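Local structure of multidrug resistance protein (Vibrio cholerae, 1YC9) at residues Ala368-Thr373 with Val416-Arg421; Gln378-Ala383 with Glu406-Asn411; Leu289-Gly294 with Gly311-Ala316; Gly75-Ala80 with Thr103-Phe108. The protein probably serves as an outer membrane efflux channel of the outer membrane factor family and could be involved in resistance to puromycin, acriflavine and tetraphenylarsonium chloride. The protein carries 1 engineered substitution. All coordinates share one frame; numbering follows the deposited sequence.

The four contacts contrast two ways of building a trimeric tube from one chain. Contacts 1 and 2 both join helix 326-391 to helix 398-433, with centres 14 Å apart, and are partly buried; van der Waals packing of aliphatic groups, partly against polar atoms, carries them, and in contact 1 arginines also pair with a neighbouring subunit. Contacts 3 and 4 lie on the opposite side of the chain's centre, about 78 to 92 Å from the helical pair, centre to centre. They are surface contacts within one antiparallel sheet, built on regular backbone hydrogen bonds; strand 98-111 of contact 4 is the neighbour of strand 286-298 of contact 3. Polar side chains pair directly in contact 4, whereas an aromatic ring covers backbone in contact 3.

Contact 1: Ala368-Thr373 with Val416-Arg421; sequences ARINKT and VNLQSR
Leu418 reaches across to helix 368-373 and is surrounded there by Arg369, Ile370 and Thr373, a small example of how one leucine can carry a helix contact. Its CB meets Ile370 CG1 at 3.7 Å as the two side chains slide past each other in opposite directions. One branch, CD2, lies over a face of the Arg369 guanidinium, 3.7 Å from NH2, and the two side chains cross at about a right angle. A bend at chi3 (65°) in the otherwise extended arginine turns this flat group over the methyl. The other branch, CD1, presses closely on Thr373, 3.2 Å from OG1. That hydroxyl is held by a 2.7 Å bond to Arg369 O, which also accepts from Thr373 N on the opposite face of its carbonyl plane. Beyond the leucine, Arg369 NH1 comes within 4.0 Å of Arg421 NE, with the guanidinium planes 47° apart. The two guanidinium groups converge on Glu211 of the second subunit, which makes a salt bridge with each. Near-antiparallel axes (159°), 9.8 Å apart at closest, are consistent with an antiparallel coiled-coil hairpin, as in the periplasmic alpha-barrel of outer membrane factors.

Contact 2: Gln378-Ala383 with Glu406-Asn411; sequences QQAEQA and ESLLNN
Ala380 turns its methyl group toward helix 406-411, where Ser407, Leu408 and Asn411 receive it. The setting is an antiparallel helical hairpin, consistent with the alpha-helical tube of outer membrane factors; residues 363-390 are a predicted coiled coil. A small residue at the crossing is how such a pair comes close: the two axes pass 8.5 Å apart at an angle of 155°. Ala380 CB meets the backbone directly, 3.8 Å from Leu408 CA, while the two CB atoms stand 4.2 Å apart. Leu408 then extends past the alanine along the neighbouring flank of helix 378-383. Its CG lies opposite the backbone N across the CA-CB bond (chi1 177°), and this swing brings CD1 alongside the backbone N of Glu381 (3.9 Å) and the glutamate CB (4.0 Å). Glu381 itself is exposed.

Further out, the leucine also packs on Leu384 of the same long helix, and Asn411 touches Ala376 and Val377, so the leucine and the asparagine reach the partner helix on successive turns. The second subunit closes on this pair as well: Gln194 of that subunit makes a weak hydrogen bond to the Ser407 hydroxyl, and Ser201 of that subunit packs on Asn411. The alanine methyl itself is met by polar atoms from both residues, with Ser407 OG at 3.6 Å and Asn411 ND2 at 3.9 Å from Ala380 CB.

Contact 3: Leu289-Gly294 with Gly311-Ala316; sequences LSAFIG and GAIGPA
The ring of Phe292 lies flat over the backbone of the opposite strand, covering Gly311 and the start of Ala312 in a close-packed part of the contact. Gly311 CA makes a CH-pi contact 3.9 Å from the Phe292 ring centroid, 17° off the normal, and Ala312 N sits above the same face. Phe292 CE2 also touches Ala312 CB at 3.7 Å. The ring arrives there because its CG stands between the backbone N and the carbonyl carbon (chi1 84°), leaning over the neighbouring strand. Beneath it backbone bonds run both ways between Phe292 and Ala312, Phe292 N reaching Ala312 O at 2.9 Å, and Ser290 and Gly314 are tied in the same two-way manner.

Strands 286-298 and 309-322 form a beta hairpin, one of two antiparallel strand pairs that each subunit contributes to the transmembrane beta-barrel of this family. Strand 309-322 continues the sheet into the second subunit, while strand 286-298 pairs with strand 98-111.

On the face carrying Leu289, Ala291 and Ile313, side chains sit close on the facing backbone, Ala291 CB 3.2 Å from Ala312 O and Leu289 CD1 3.6 Å from Gly314 C. Side chain against side chain is looser: Ile313 CG1 rests 4.1 Å from Leu289 CD1 and 4.0 Å from Ala291 CB, and Ile313 as a whole is exposed. Ile293 is on this face too, beside a bound octyl glucoside, consistent with a surface that meets membrane lipid. At its far end Leu289 CD1 approaches Pro315 CD at 4.3 Å.

Contact 4: Gly75-Ala80 with Thr103-Phe108; sequences GLAASA and TLTLNF
Ser79 and Thr103 face each other across a hydrogen-bonded pair of the two strands, and their hydroxyls join at 2.6 Å between Ser79 OG and Thr103 OG1. In both residues the oxygen stands between its own backbone N and carbonyl carbon (chi1 74° and 71°), a torsion that leans each hydroxyl toward the other above the sheet. The threonine CG2 flanks the bond, 3.6 Å from Ser79 OG. Two residues on, Thr105 shows the same orientation without a hydroxyl opposite: its OG1 meets the methyl of Ala77, 3.7 Å from CB.

These polar and small groups occupy one face of an antiparallel sheet whose strands 73-84 and 98-111 lie at one end of the four-stranded set from this chain. In outer membrane factors three such sets close into a single beta-barrel, and strand 73-84 accordingly pairs with a strand of the third subunit. Backbone bonds hold the register at Gly75 with Asn107, Ala77 with Thr105 and Ser79 with Thr103.

The other face is apolar. Leu76 and Leu104 cross obliquely, their ends 4.2 Å apart between CD2 of Leu76 and CD1 of Leu104. With CG opposite the backbone N (chi1 167°), Leu104 carries its CD1 over the facing strand to the methyl of Ala78, 3.7 Å from CB. Leu106 is on the same side, and in one of its two conformers it lies beside a bound octyl glucoside, consistent with a membrane-facing surface; Leu321 of the third subunit packs against Leu76.

Contact 1: Ala368-Thr373 with Val416-Arg421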
loop_
_atom_site.group_PDB
_atom_site.type_symbol
_atom_site.label_atom_id
_atom_site.label_comp_id
_atom_site.label_asym_id
_atom_site.label_seq_id
_atom_site.Cartn_x
_atom_site.Cartn_y
_atom_site.Cartn_z
ATOM N N ALA A 368 -9.881 -30.518 -17.924
ATOM C CA ALA A 368 -11.048 -30.467 -18.786
ATOM C C ALA A 368 -11.040 -29.244 -19.684
ATOM O O ALA A 368 -11.469 -29.336 -20.850
ATOM C CB ALA A 368 -12.256 -30.502 -18.007
ATOM N N ARG A 369 -10.620 -28.090 -19.125
ATOM C CA ARG A 369 -10.409 -26.883 -19.949
ATOM C C ARG A 369 -9.446 -27.131 -21.111
ATOM O O ARG A 369 -9.753 -26.821 -22.274
ATOM C CB ARG A 369 -9.921 -25.717 -19.067
ATOM C CG ARG A 369 -10.992 -25.241 -18.118
ATOM C CD ARG A 369 -10.616 -24.025 -17.310
ATOM N NE ARG A 369 -10.439 -22.884 -18.222
ATOM C CZ ARG A 369 -10.023 -21.691 -17.815
ATOM N NH1 ARG A 369 -9.776 -21.496 -16.539
ATOM N NH2 ARG A 369 -9.861 -20.703 -18.696
ATOM N N ILE A 370 -8.291 -27.712 -20.801
ATOM C CA ILE A 370 -7.292 -28.032 -21.777
ATOM C C ILE A 370 -7.874 -29.011 -22.819
ATOM O O ILE A 370 -7.703 -28.808 -24.007
ATOM C CB ILE A 370 -6.052 -28.603 -21.091
ATOM C CG1 ILE A 370 -5.286 -27.460 -20.386
ATOM C CG2 ILE A 370 -5.113 -29.396 -22.078
ATOM C CD1 ILE A 370 -3.936 -27.889 -19.747
ATOM N N ASN A 371 -8.568 -30.022 -22.345
ATOM C CA ASN A 371 -9.162 -31.059 -23.194
ATOM C C ASN A 371 -10.119 -30.474 -24.219
ATOM O O ASN A 371 -9.968 -30.719 -25.417
ATOM C CB ASN A 371 -9.912 -32.049 -22.311
ATOM C CG ASN A 371 -8.971 -33.068 -21.657
ATOM O OD1 ASN A 371 -7.789 -33.090 -21.959
ATOM N ND2 ASN A 371 -9.507 -33.923 -20.754
ATOM N N LYS A 372 -11.080 -29.685 -23.747
ATOM C CA LYS A 372 -12.027 -29.060 -24.655
ATOM C C LYS A 372 -11.323 -28.083 -25.586
ATOM O O LYS A 372 -11.677 -27.958 -26.767
ATOM C CB LYS A 372 -13.166 -28.380 -23.907
ATOM C CG LYS A 372 -14.046 -29.275 -23.039
ATOM C CD LYS A 372 -14.647 -30.539 -23.715
ATOM C CE LYS A 372 -15.321 -30.333 -25.038
ATOM N NZ LYS A 372 -15.898 -31.657 -25.684
ATOM N N THR A 373 -10.318 -27.378 -25.091
ATOM C CA THR A 373 -9.627 -26.422 -25.947
ATOM C C THR A 373 -8.765 -27.171 -27.004
ATOM O O THR A 373 -8.695 -26.742 -28.149
ATOM C CB THR A 373 -8.776 -25.464 -25.109
ATOM O OG1 THR A 373 -9.588 -24.823 -24.100
ATOM C CG2 THR A 373 -8.249 -24.347 -25.984
ATOM N N VAL A 416 -2.286 -22.628 -25.683
ATOM C CA VAL A 416 -0.951 -22.311 -25.189
ATOM C C VAL A 416 -1.112 -21.593 -23.837
ATOM O O VAL A 416 -0.349 -21.817 -22.919
ATOM C CB VAL A 416 -0.220 -21.399 -26.213
ATOM C CG1 VAL A 416 0.677 -20.390 -25.562
ATOM C CG2 VAL A 416 0.516 -22.236 -27.264
ATOM N N ASN A 417 -2.097 -20.706 -23.714
ATOM C CA ASN A 417 -2.256 -20.015 -22.449
ATOM C C ASN A 417 -2.674 -20.965 -21.296
ATOM O O ASN A 417 -2.285 -20.743 -20.131
ATOM C CB ASN A 417 -3.239 -18.876 -22.571
ATOM C CG ASN A 417 -2.722 -17.755 -23.441
ATOM O OD1 ASN A 417 -3.503 -16.949 -24.005
ATOM N ND2 ASN A 417 -1.443 -17.684 -23.565
ATOM N N LEU A 418 -3.478 -21.964 -21.618
ATOM C CA LEU A 418 -3.908 -23.002 -20.627
ATOM C C LEU A 418 -2.799 -23.958 -20.233
ATOM O O LEU A 418 -2.702 -24.394 -19.067
ATOM C CB LEU A 418 -5.140 -23.783 -21.102
ATOM C CG LEU A 418 -6.482 -23.057 -21.060
ATOM C CD1 LEU A 418 -7.527 -23.878 -21.797
ATOM C CD2 LEU A 418 -6.982 -22.821 -19.621
ATOM N N GLN A 419 -1.953 -24.300 -21.196
ATOM C CA GLN A 419 -0.727 -25.068 -20.934
ATOM C C GLN A 419 0.218 -24.315 -20.025
ATOM O O GLN A 419 0.739 -24.870 -19.052
ATOM C CB GLN A 419 -0.032 -25.434 -22.243
ATOM C CG GLN A 419 -0.855 -26.415 -23.053
ATOM C CD GLN A 419 -0.349 -26.631 -24.460
ATOM O OE1 GLN A 419 0.310 -25.766 -25.049
ATOM N NE2 GLN A 419 -0.666 -27.800 -25.006
ATOM N N SER A 420 0.397 -23.022 -20.279
ATOM C CA SER A 420 1.152 -22.165 -19.376
ATOM C C SER A 420 0.535 -22.066 -17.991
ATOM O O SER A 420 1.254 -22.001 -16.979
ATOM C CB SER A 420 1.292 -20.737 -19.949
ATOM O OG SER A 420 1.926 -19.903 -18.982
ATOM N N ARG A 421 -0.786 -22.087 -17.935
ATOM C CA ARG A 421 -1.496 -22.055 -16.695
ATOM C C ARG A 421 -1.138 -23.226 -15.789
ATOM O O ARG A 421 -1.189 -23.078 -14.569
ATOM C CB ARG A 421 -2.995 -21.978 -16.932
ATOM C CG ARG A 421 -3.854 -21.834 -15.710
ATOM C CD ARG A 421 -5.264 -21.512 -16.069
ATOM N NE ARG A 421 -6.164 -21.465 -14.936
ATOM C CZ ARG A 421 -6.252 -20.402 -14.130
ATOM N NH1 ARG A 421 -5.486 -19.334 -14.313
ATOM N NH2 ARG A 421 -7.112 -20.406 -13.134
#

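Contact 2: Gln378-Ala383 with Glu406-Asn411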
loop_
_atom_site.group_PDB
_atom_site.type_symbol
_atom_site.label_atom_id
_atom_site.label_comp_id
_atom_site.label_asym_id
_atom_site.label_seq_id
_atom_site.Cartn_x
_atom_site.Cartn_y
_atom_site.Cartn_z
ATOM N N GLN A 378 -8.023 -28.964 -32.681
ATOM C CA GLN A 378 -7.993 -30.032 -33.673
ATOM C C GLN A 378 -9.118 -29.984 -34.666
ATOM O O GLN A 378 -8.920 -30.250 -35.821
ATOM C CB GLN A 378 -8.017 -31.370 -32.961
ATOM C CG GLN A 378 -6.858 -31.612 -32.192
ATOM C CD GLN A 378 -6.675 -33.081 -31.944
ATOM O OE1 GLN A 378 -7.283 -33.610 -31.021
ATOM N NE2 GLN A 378 -5.844 -33.748 -32.786
ATOM N N GLN A 379 -10.335 -29.670 -34.232
ATOM C CA GLN A 379 -11.440 -29.534 -35.172
ATOM C C GLN A 379 -11.318 -28.312 -36.041
ATOM O O GLN A 379 -11.650 -28.356 -37.224
ATOM C CB GLN A 379 -12.776 -29.525 -34.465
ATOM C CG GLN A 379 -13.019 -30.717 -33.650
ATOM C CD GLN A 379 -13.426 -31.921 -34.434
ATOM O OE1 GLN A 379 -13.541 -31.876 -35.662
ATOM N NE2 GLN A 379 -13.733 -32.995 -33.710
ATOM N N ALA A 380 -10.779 -27.225 -35.492
ATOM C CA ALA A 380 -10.555 -26.062 -36.312
ATOM C C ALA A 380 -9.449 -26.333 -37.346
ATOM O O ALA A 380 -9.481 -25.801 -38.471
ATOM C CB ALA A 380 -10.193 -24.846 -35.377
ATOM N N GLU A 381 -8.471 -27.151 -36.971
ATOM C CA GLU A 381 -7.364 -27.452 -37.850
ATOM C C GLU A 381 -7.894 -28.291 -39.021
ATOM O O GLU A 381 -7.581 -27.998 -40.155
ATOM C CB GLU A 381 -6.308 -28.228 -37.125
ATOM C CG GLU A 381 -5.098 -28.475 -37.967
ATOM C CD GLU A 381 -4.024 -29.195 -37.213
ATOM O OE1 GLU A 381 -4.142 -29.282 -35.952
ATOM O OE2 GLU A 381 -3.073 -29.665 -37.889
ATOM N N GLN A 382 -8.739 -29.264 -38.719
ATOM C CA GLN A 382 -9.452 -30.001 -39.778
ATOM C C GLN A 382 -10.284 -29.091 -40.660
ATOM O O GLN A 382 -10.252 -29.181 -41.898
ATOM C CB GLN A 382 -10.343 -31.094 -39.186
ATOM C CG GLN A 382 -10.893 -32.042 -40.278
ATOM N N ALA A 383 -11.042 -28.185 -40.052
ATOM C CA ALA A 383 -11.834 -27.248 -40.808
ATOM C C ALA A 383 -11.008 -26.456 -41.796
ATOM O O ALA A 383 -11.429 -26.304 -42.937
ATOM C CB ALA A 383 -12.636 -26.327 -39.906
ATOM N N GLU A 406 -8.824 -18.060 -38.575
ATOM C CA GLU A 406 -9.026 -17.192 -37.396
ATOM C C GLU A 406 -9.413 -18.043 -36.165
ATOM O O GLU A 406 -8.846 -17.876 -35.058
ATOM C CB GLU A 406 -10.147 -16.228 -37.731
ATOM C CG GLU A 406 -10.566 -15.353 -36.576
ATOM C CD GLU A 406 -10.002 -13.995 -36.672
ATOM O OE1 GLU A 406 -8.884 -13.842 -37.233
ATOM O OE2 GLU A 406 -10.706 -13.098 -36.185
ATOM N N SER A 407 -10.363 -18.946 -36.379
ATOM C CA SER A 407 -10.836 -19.861 -35.355
ATOM C C SER A 407 -9.668 -20.705 -34.859
ATOM O O SER A 407 -9.507 -20.858 -33.635
ATOM C CB SER A 407 -11.986 -20.733 -35.896
ATOM O OG SER A 407 -12.203 -21.855 -35.049
ATOM N N LEU A 408 -8.840 -21.226 -35.777
ATOM C CA LEU A 408 -7.659 -22.021 -35.411
ATOM C C LEU A 408 -6.674 -21.258 -34.549
ATOM O O LEU A 408 -6.275 -21.706 -33.507
ATOM C CB LEU A 408 -6.926 -22.589 -36.620
ATOM C CG LEU A 408 -5.640 -23.373 -36.302
ATOM C CD1 LEU A 408 -5.951 -24.577 -35.424
ATOM C CD2 LEU A 408 -4.949 -23.789 -37.578
ATOM N N LEU A 409 -6.271 -20.088 -35.013
ATOM C CA LEU A 409 -5.347 -19.266 -34.282
ATOM C C LEU A 409 -5.892 -18.890 -32.900
ATOM O O LEU A 409 -5.131 -18.882 -31.977
ATOM C CB LEU A 409 -4.990 -17.990 -35.068
ATOM C CG LEU A 409 -3.990 -17.028 -34.388
ATOM C CD1 LEU A 409 -2.715 -17.755 -33.989
ATOM C CD2 LEU A 409 -3.597 -15.792 -35.331
ATOM N N ASN A 410 -7.152 -18.512 -32.787
ATOM C CA ASN A 410 -7.724 -18.112 -31.508
ATOM C C ASN A 410 -7.649 -19.287 -30.525
ATOM O O ASN A 410 -7.229 -19.129 -29.389
ATOM C CB ASN A 410 -9.169 -17.646 -31.664
ATOM C CG ASN A 410 -9.260 -16.289 -32.288
ATOM O OD1 ASN A 410 -8.272 -15.549 -32.276
ATOM N ND2 ASN A 410 -10.421 -15.956 -32.835
ATOM N N ASN A 411 -7.974 -20.484 -31.017
ATOM C CA ASN A 411 -7.961 -21.683 -30.181
ATOM C C ASN A 411 -6.557 -22.149 -29.824
ATOM O O ASN A 411 -6.326 -22.568 -28.715
ATOM C CB ASN A 411 -8.772 -22.819 -30.824
ATOM C CG ASN A 411 -10.235 -22.472 -31.009
ATOM O OD1 ASN A 411 -10.805 -21.830 -30.178
ATOM N ND2 ASN A 411 -10.858 -22.992 -32.045
#

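Contact 3: Leu289-Gly294 with Gly311-Ala316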
loop_
_atom_site.group_PDB
_atom_site.type_symbol
_atom_site.label_atom_id
_atom_site.label_comp_id
_atom_site.label_asym_id
_atom_site.label_seq_id
_atom_site.Cartn_x
_atom_site.Cartn_y
_atom_site.Cartn_z
ATOM N N LEU A 289 17.071 -1.628 42.723
ATOM C CA LEU A 289 18.202 -1.595 43.584
ATOM C C LEU A 289 19.209 -0.641 42.915
ATOM O O LEU A 289 19.394 -0.684 41.674
ATOM C CB LEU A 289 18.814 -2.974 43.687
ATOM C CG LEU A 289 20.018 -3.154 44.588
ATOM C CD1 LEU A 289 19.735 -3.096 46.056
ATOM C CD2 LEU A 289 20.534 -4.600 44.265
ATOM N N SER A 290 19.780 0.245 43.721
ATOM C CA SER A 290 20.790 1.204 43.245
ATOM C C SER A 290 21.956 1.167 44.187
ATOM O O SER A 290 21.832 0.886 45.382
ATOM C CB SER A 290 20.224 2.676 43.255
ATOM O OG SER A 290 19.246 2.719 42.246
ATOM N N ALA A 291 23.118 1.517 43.666
ATOM C CA ALA A 291 24.267 1.596 44.470
ATOM C C ALA A 291 25.309 2.486 43.779
ATOM O O ALA A 291 25.286 2.653 42.559
ATOM C CB ALA A 291 24.867 0.176 44.752
ATOM N N PHE A 292 26.200 3.012 44.589
ATOM C CA PHE A 292 27.392 3.676 44.070
ATOM C C PHE A 292 28.511 3.595 45.020
ATOM O O PHE A 292 28.331 3.342 46.214
ATOM C CB PHE A 292 27.060 5.177 43.727
ATOM C CG PHE A 292 27.139 6.100 44.861
ATOM C CD1 PHE A 292 28.323 6.831 45.125
ATOM C CD2 PHE A 292 26.047 6.323 45.675
ATOM C CE1 PHE A 292 28.399 7.701 46.185
ATOM C CE2 PHE A 292 26.117 7.242 46.684
ATOM C CZ PHE A 292 27.255 7.892 46.976
ATOM N N ILE A 293 29.735 3.813 44.507
ATOM C CA ILE A 293 30.883 3.904 45.317
ATOM C C ILE A 293 31.832 4.837 44.613
ATOM O O ILE A 293 31.889 4.828 43.421
ATOM C CB ILE A 293 31.601 2.494 45.448
ATOM C CG1 ILE A 293 32.696 2.526 46.500
ATOM C CG2 ILE A 293 32.071 2.031 44.110
ATOM C CD1 ILE A 293 32.339 2.974 47.906
ATOM N N GLY A 294 32.556 5.571 45.375
ATOM C CA GLY A 294 33.522 6.536 44.830
ATOM C C GLY A 294 33.996 7.540 45.837
ATOM O O GLY A 294 34.189 7.299 47.009
ATOM N N GLY A 311 29.581 6.121 49.424
ATOM C CA GLY A 311 28.940 5.026 48.786
ATOM C C GLY A 311 27.577 4.777 49.387
ATOM O O GLY A 311 27.295 5.276 50.465
ATOM N N ALA A 312 26.806 4.057 48.650
ATOM C CA ALA A 312 25.489 3.640 49.094
ATOM C C ALA A 312 24.937 2.453 48.361
ATOM O O ALA A 312 25.265 2.194 47.224
ATOM C CB ALA A 312 24.528 4.859 48.968
ATOM N N ILE A 313 24.049 1.698 49.025
ATOM C CA ILE A 313 23.315 0.688 48.388
ATOM C C ILE A 313 21.928 0.632 49.006
ATOM O O ILE A 313 21.801 0.702 50.216
ATOM C CB ILE A 313 23.973 -0.744 48.579
ATOM C CG1 ILE A 313 23.162 -1.746 47.836
ATOM C CG2 ILE A 313 24.261 -1.014 49.975
ATOM C CD1 ILE A 313 23.938 -2.968 47.470
ATOM N N GLY A 314 20.956 0.365 48.179
ATOM C CA GLY A 314 19.643 -0.003 48.703
ATOM C C GLY A 314 18.525 -0.141 47.725
ATOM O O GLY A 314 18.560 0.343 46.590
ATOM N N PRO A 315 17.518 -0.870 48.157
ATOM C CA PRO A 315 16.318 -1.047 47.355
ATOM C C PRO A 315 15.407 0.200 47.483
ATOM O O PRO A 315 15.486 0.906 48.516
ATOM C CB PRO A 315 15.692 -2.288 47.975
ATOM C CG PRO A 315 16.050 -2.198 49.364
ATOM C CD PRO A 315 17.439 -1.616 49.431
ATOM N N ALA A 316 14.648 0.480 46.434
ATOM C CA ALA A 316 13.572 1.514 46.465
ATOM C C ALA A 316 12.325 0.820 45.918
ATOM O O ALA A 316 12.404 -0.108 45.114
ATOM C CB ALA A 316 13.938 2.700 45.641
#

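Contact 4: Gly75-Ala80 with Thr103-Phe108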
loop_
_atom_site.group_PDB
_atom_site.type_symbol
_atom_site.label_atom_id
_atom_site.label_comp_id
_atom_site.label_asym_id
_atom_site.label_seq_id
_atom_site.Cartn_x
_atom_site.Cartn_y
_atom_site.Cartn_z
ATOM N N GLY A 75 27.909 2.169 35.296
ATOM C CA GLY A 75 28.428 3.372 34.661
ATOM C C GLY A 75 29.394 4.115 35.538
ATOM O O GLY A 75 29.440 3.913 36.732
ATOM N N LEU A 76 30.269 4.942 34.925
ATOM C CA LEU A 76 31.177 5.756 35.673
ATOM C C LEU A 76 30.725 7.201 35.482
ATOM O O LEU A 76 30.366 7.561 34.377
ATOM C CB LEU A 76 32.587 5.604 35.125
ATOM C CG LEU A 76 33.710 6.494 35.632
ATOM C CD1 LEU A 76 35.037 5.956 35.144
ATOM C CD2 LEU A 76 33.547 7.980 35.050
ATOM N N ALA A 77 30.706 7.935 36.572
ATOM C CA ALA A 77 30.280 9.334 36.610
ATOM C C ALA A 77 31.371 10.143 37.268
ATOM O O ALA A 77 31.985 9.721 38.222
ATOM C CB ALA A 77 29.045 9.451 37.353
ATOM N N ALA A 78 31.688 11.320 36.732
ATOM C CA ALA A 78 32.582 12.203 37.432
ATOM C C ALA A 78 32.116 13.625 37.157
ATOM O O ALA A 78 31.399 13.871 36.192
ATOM C CB ALA A 78 34.023 12.002 36.985
ATOM N N SER A 79 32.477 14.499 38.054
ATOM C CA SER A 79 32.075 15.931 37.980
ATOM C C SER A 79 33.064 16.780 38.699
ATOM O O SER A 79 33.784 16.357 39.599
ATOM C CB SER A 79 30.660 16.084 38.590
ATOM O OG SER A 79 30.726 15.968 39.990
ATOM N N ALA A 80 33.224 18.035 38.227
ATOM C CA ALA A 80 33.977 19.018 38.954
ATOM C C ALA A 80 33.138 20.275 38.841
ATOM O O ALA A 80 32.683 20.577 37.759
ATOM C CB ALA A 80 35.362 19.285 38.316
ATOM N N THR A 103 33.604 14.929 42.171
ATOM C CA THR A 103 33.119 13.568 42.432
ATOM C C THR A 103 33.627 12.613 41.390
ATOM O O THR A 103 33.940 12.983 40.211
ATOM C CB THR A 103 31.591 13.496 42.450
ATOM O OG1 THR A 103 31.031 13.649 41.131
ATOM C CG2 THR A 103 30.956 14.514 43.287
ATOM N N LEU A 104 33.737 11.320 41.771
ATOM C CA LEU A 104 34.091 10.331 40.789
ATOM C C LEU A 104 33.517 9.026 41.400
ATOM O O LEU A 104 33.911 8.694 42.500
ATOM C CB LEU A 104 35.625 10.224 40.693
ATOM C CG LEU A 104 36.176 9.028 39.950
ATOM C CD1 LEU A 104 35.723 9.069 38.456
ATOM C CD2 LEU A 104 37.698 8.987 40.057
ATOM N N THR A 105 32.526 8.451 40.704
ATOM C CA THR A 105 31.778 7.308 41.234
ATOM C C THR A 105 31.521 6.261 40.168
ATOM O O THR A 105 31.448 6.524 38.942
ATOM C CB THR A 105 30.431 7.730 41.817
ATOM O OG1 THR A 105 29.634 8.341 40.785
ATOM C CG2 THR A 105 30.601 8.757 42.948
ATOM N N LEU A 106 31.374 5.032 40.676
ATOM C CA LEU A 106 30.875 3.918 39.917
ATOM C C LEU A 106 29.417 3.762 40.369
ATOM O O LEU A 106 29.169 3.744 41.553
ATOM C CB LEU A 106 31.709 2.681 40.295
ATOM C CG LEU A 106 31.363 1.379 39.591
ATOM C CD1 LEU A 106 31.491 1.491 38.121
ATOM C CD2 LEU A 106 32.319 0.298 40.131
ATOM N N ASN A 107 28.494 3.667 39.426
ATOM C CA ASN A 107 27.078 3.685 39.701
ATOM C C ASN A 107 26.503 2.374 39.141
ATOM O O ASN A 107 26.918 1.888 38.075
ATOM C CB ASN A 107 26.408 4.834 38.940
ATOM C CG ASN A 107 26.815 6.218 39.433
ATOM O OD1 ASN A 107 27.658 6.379 40.303
ATOM N ND2 ASN A 107 26.206 7.254 38.828
ATOM N N PHE A 108 25.471 1.874 39.816
ATOM C CA PHE A 108 24.897 0.600 39.542
ATOM C C PHE A 108 23.385 0.718 39.701
ATOM O O PHE A 108 22.908 1.335 40.649
ATOM C CB PHE A 108 25.414 -0.376 40.540
ATOM C CG PHE A 108 24.671 -1.675 40.562
ATOM C CD1 PHE A 108 25.120 -2.748 39.811
ATOM C CD2 PHE A 108 23.548 -1.835 41.359
ATOM C CE1 PHE A 108 24.462 -3.963 39.864
ATOM C CE2 PHE A 108 22.871 -3.047 41.383
ATOM C CZ PHE A 108 23.341 -4.101 40.645
#